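Local coordinates for putative uncharacterized protein (PDB 2ZQ5), which probably transfers a sulfuryl group to an acceptor not yet defined, as a mycobacterial member of the sulfotransferase family with a P-loop-type fold, at residues D45-E50 with A191-Y196. Numbering follows the deposited sequence.
Sequences DAYQGE and AHVPSY
The N-terminal end of helix 194-201 is held by a carboxylate from another helix: E50 of helix 36-50 grips the first turn through S195. Both carboxylate oxygens are used. OE2 takes the backbone N of S195 at 2.7 Å on its syn lone pair, with a nearly straight N-H...O angle of 168°, while OE1 accepts the S195 hydroxyl, OG, also at 2.7 Å, 34° out of the carboxylate plane. Two bonds to one residue fix how the carboxylate is turned, and the N-terminal partial positive charge of the helix probably favours its ionised form. P194 comes at the carboxylate from the opposite direction, its CD 3.0 Å from OE2 of E50, and the same CD lies over a face of the H192 ring. At the edge of that ring, CD2 of H192 comes within 3.2 Å of O of E50, and the imidazole ND1 bonds D288.

Beneath the polar grip the contact is apolar. A46 CB packs 3.7 Å from V193 CB and touches Y196 CB. One residue along the helix, the Y47 ring presents its edge to A191 CB at 3.8 Å, with V193 CG1 approaching obliquely; L65 of helix 55-81 also packs on this tyrosine. V193 is the N-cap; P194 after it has no N-H to give, and the carboxylate takes the next one, that of S195. This is a helix N-terminus whose first-turn N-H and serine hydroxyl are both bound by a carboxylate from another helix, which ties helix 36-50 to the start of helix 194-201.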
loop_
_atom_site.group_PDB
_atom_site.type_symbol
_atom_site.label_atom_id
_atom_site.label_comp_id
_atom_site.label_asym_id
_atom_site.label_seq_id
_atom_site.Cartn_x
_atom_site.Cartn_y
_atom_site.Cartn_z
ATOM N N ASP A 45 -1.590 -2.597 21.131
ATOM C CA ASP A 45 -1.247 -1.820 22.317
ATOM C C ASP A 45 -1.241 -0.335 21.972
ATOM O O ASP A 45 -1.614 0.505 22.791
ATOM C CB ASP A 45 0.130 -2.222 22.863
ATOM C CG ASP A 45 0.107 -3.550 23.603
ATOM O OD1 ASP A 45 -0.988 -4.124 23.792
ATOM O OD2 ASP A 45 1.196 -4.016 24.002
ATOM N N ALA A 46 -0.822 -0.008 20.754
ATOM C CA ALA A 46 -0.783 1.383 20.327
ATOM C C ALA A 46 -2.198 1.929 20.157
ATOM O O ALA A 46 -2.517 3.007 20.652
ATOM C CB ALA A 46 -0.009 1.508 19.021
ATOM N N TYR A 47 -3.052 1.184 19.462
ATOM C CA TYR A 47 -4.425 1.631 19.254
ATOM C C TYR A 47 -5.145 1.876 20.568
ATOM O O TYR A 47 -5.741 2.929 20.784
ATOM C CB TYR A 47 -5.232 0.591 18.468
ATOM C CG TYR A 47 -5.018 0.598 16.973
ATOM C CD1 TYR A 47 -5.065 1.786 16.246
ATOM C CD2 TYR A 47 -4.804 -0.591 16.278
ATOM C CE1 TYR A 47 -4.903 1.793 14.863
ATOM C CE2 TYR A 47 -4.645 -0.596 14.893
ATOM C CZ TYR A 47 -4.692 0.598 14.195
ATOM O OH TYR A 47 -4.509 0.608 12.834
ATOM N N GLN A 48 -5.074 0.890 21.450
ATOM C CA GLN A 48 -5.768 0.966 22.723
ATOM C C GLN A 48 -5.111 1.848 23.780
ATOM O O GLN A 48 -5.757 2.233 24.752
ATOM C CB GLN A 48 -5.992 -0.463 23.234
ATOM C CG GLN A 48 -6.655 -1.338 22.162
ATOM C CD GLN A 48 -6.926 -2.767 22.599
ATOM O OE1 GLN A 48 -6.031 -3.470 23.066
ATOM N NE2 GLN A 48 -8.170 -3.208 22.429
ATOM N N GLY A 49 -3.846 2.202 23.577
ATOM C CA GLY A 49 -3.167 3.036 24.552
ATOM C C GLY A 49 -2.903 4.483 24.169
ATOM O O GLY A 49 -2.652 5.311 25.047
ATOM N N GLU A 50 -2.968 4.811 22.883
ATOM C CA GLU A 50 -2.679 6.179 22.464
ATOM C C GLU A 50 -3.469 6.716 21.271
ATOM O O GLU A 50 -3.439 7.918 21.008
ATOM C CB GLU A 50 -1.182 6.295 22.170
ATOM C CG GLU A 50 -0.661 5.108 21.382
ATOM C CD GLU A 50 0.842 5.114 21.171
ATOM O OE1 GLU A 50 1.595 5.385 22.130
ATOM O OE2 GLU A 50 1.266 4.818 20.038
ATOM N N ALA A 191 -4.055 6.824 12.015
ATOM C CA ALA A 191 -4.303 6.827 13.450
ATOM C C ALA A 191 -3.056 7.298 14.174
ATOM O O ALA A 191 -1.954 7.257 13.626
ATOM C CB ALA A 191 -4.675 5.421 13.923
ATOM N N HIS A 192 -3.239 7.753 15.407
ATOM C CA HIS A 192 -2.121 8.209 16.213
ATOM C C HIS A 192 -1.572 6.997 16.949
ATOM O O HIS A 192 -2.050 6.641 18.027
ATOM C CB HIS A 192 -2.577 9.264 17.222
ATOM C CG HIS A 192 -1.467 9.790 18.077
ATOM N ND1 HIS A 192 -0.424 10.533 17.566
ATOM C CD2 HIS A 192 -1.223 9.660 19.402
ATOM C CE1 HIS A 192 0.414 10.839 18.541
ATOM N NE2 HIS A 192 -0.048 10.322 19.664
ATOM N N VAL A 193 -0.576 6.350 16.354
ATOM C CA VAL A 193 0.036 5.174 16.962
ATOM C C VAL A 193 1.560 5.295 16.934
ATOM O O VAL A 193 2.258 4.453 16.364
ATOM C CB VAL A 193 -0.409 3.869 16.238
ATOM C CG1 VAL A 193 -1.867 3.569 16.559
ATOM C CG2 VAL A 193 -0.224 4.004 14.729
ATOM N N PRO A 194 2.099 6.345 17.566
ATOM C CA PRO A 194 3.547 6.552 17.591
ATOM C C PRO A 194 4.365 5.372 18.108
ATOM O O PRO A 194 5.482 5.150 17.649
ATOM C CB PRO A 194 3.702 7.810 18.453
ATOM C CG PRO A 194 2.510 7.767 19.349
ATOM C CD PRO A 194 1.414 7.347 18.402
ATOM N N SER A 195 3.815 4.604 19.045
ATOM C CA SER A 195 4.548 3.466 19.581
ATOM C C SER A 195 4.736 2.412 18.499
ATOM O O SER A 195 5.776 1.757 18.430
ATOM C CB SER A 195 3.814 2.870 20.784
ATOM O OG SER A 195 3.733 3.820 21.836
ATOM N N TYR A 196 3.731 2.248 17.648
ATOM C CA TYR A 196 3.849 1.276 16.569
ATOM C C TYR A 196 4.770 1.827 15.482
ATOM O O TYR A 196 5.604 1.099 14.944
ATOM C CB TYR A 196 2.477 0.943 15.974
ATOM C CG TYR A 196 2.556 0.056 14.748
ATOM C CD1 TYR A 196 2.727 -1.329 14.861
ATOM C CD2 TYR A 196 2.508 0.614 13.469
ATOM C CE1 TYR A 196 2.847 -2.137 13.718
ATOM C CE2 TYR A 196 2.629 -0.175 12.334
ATOM C CZ TYR A 196 2.798 -1.545 12.462
ATOM O OH TYR A 196 2.918 -2.300 11.315
#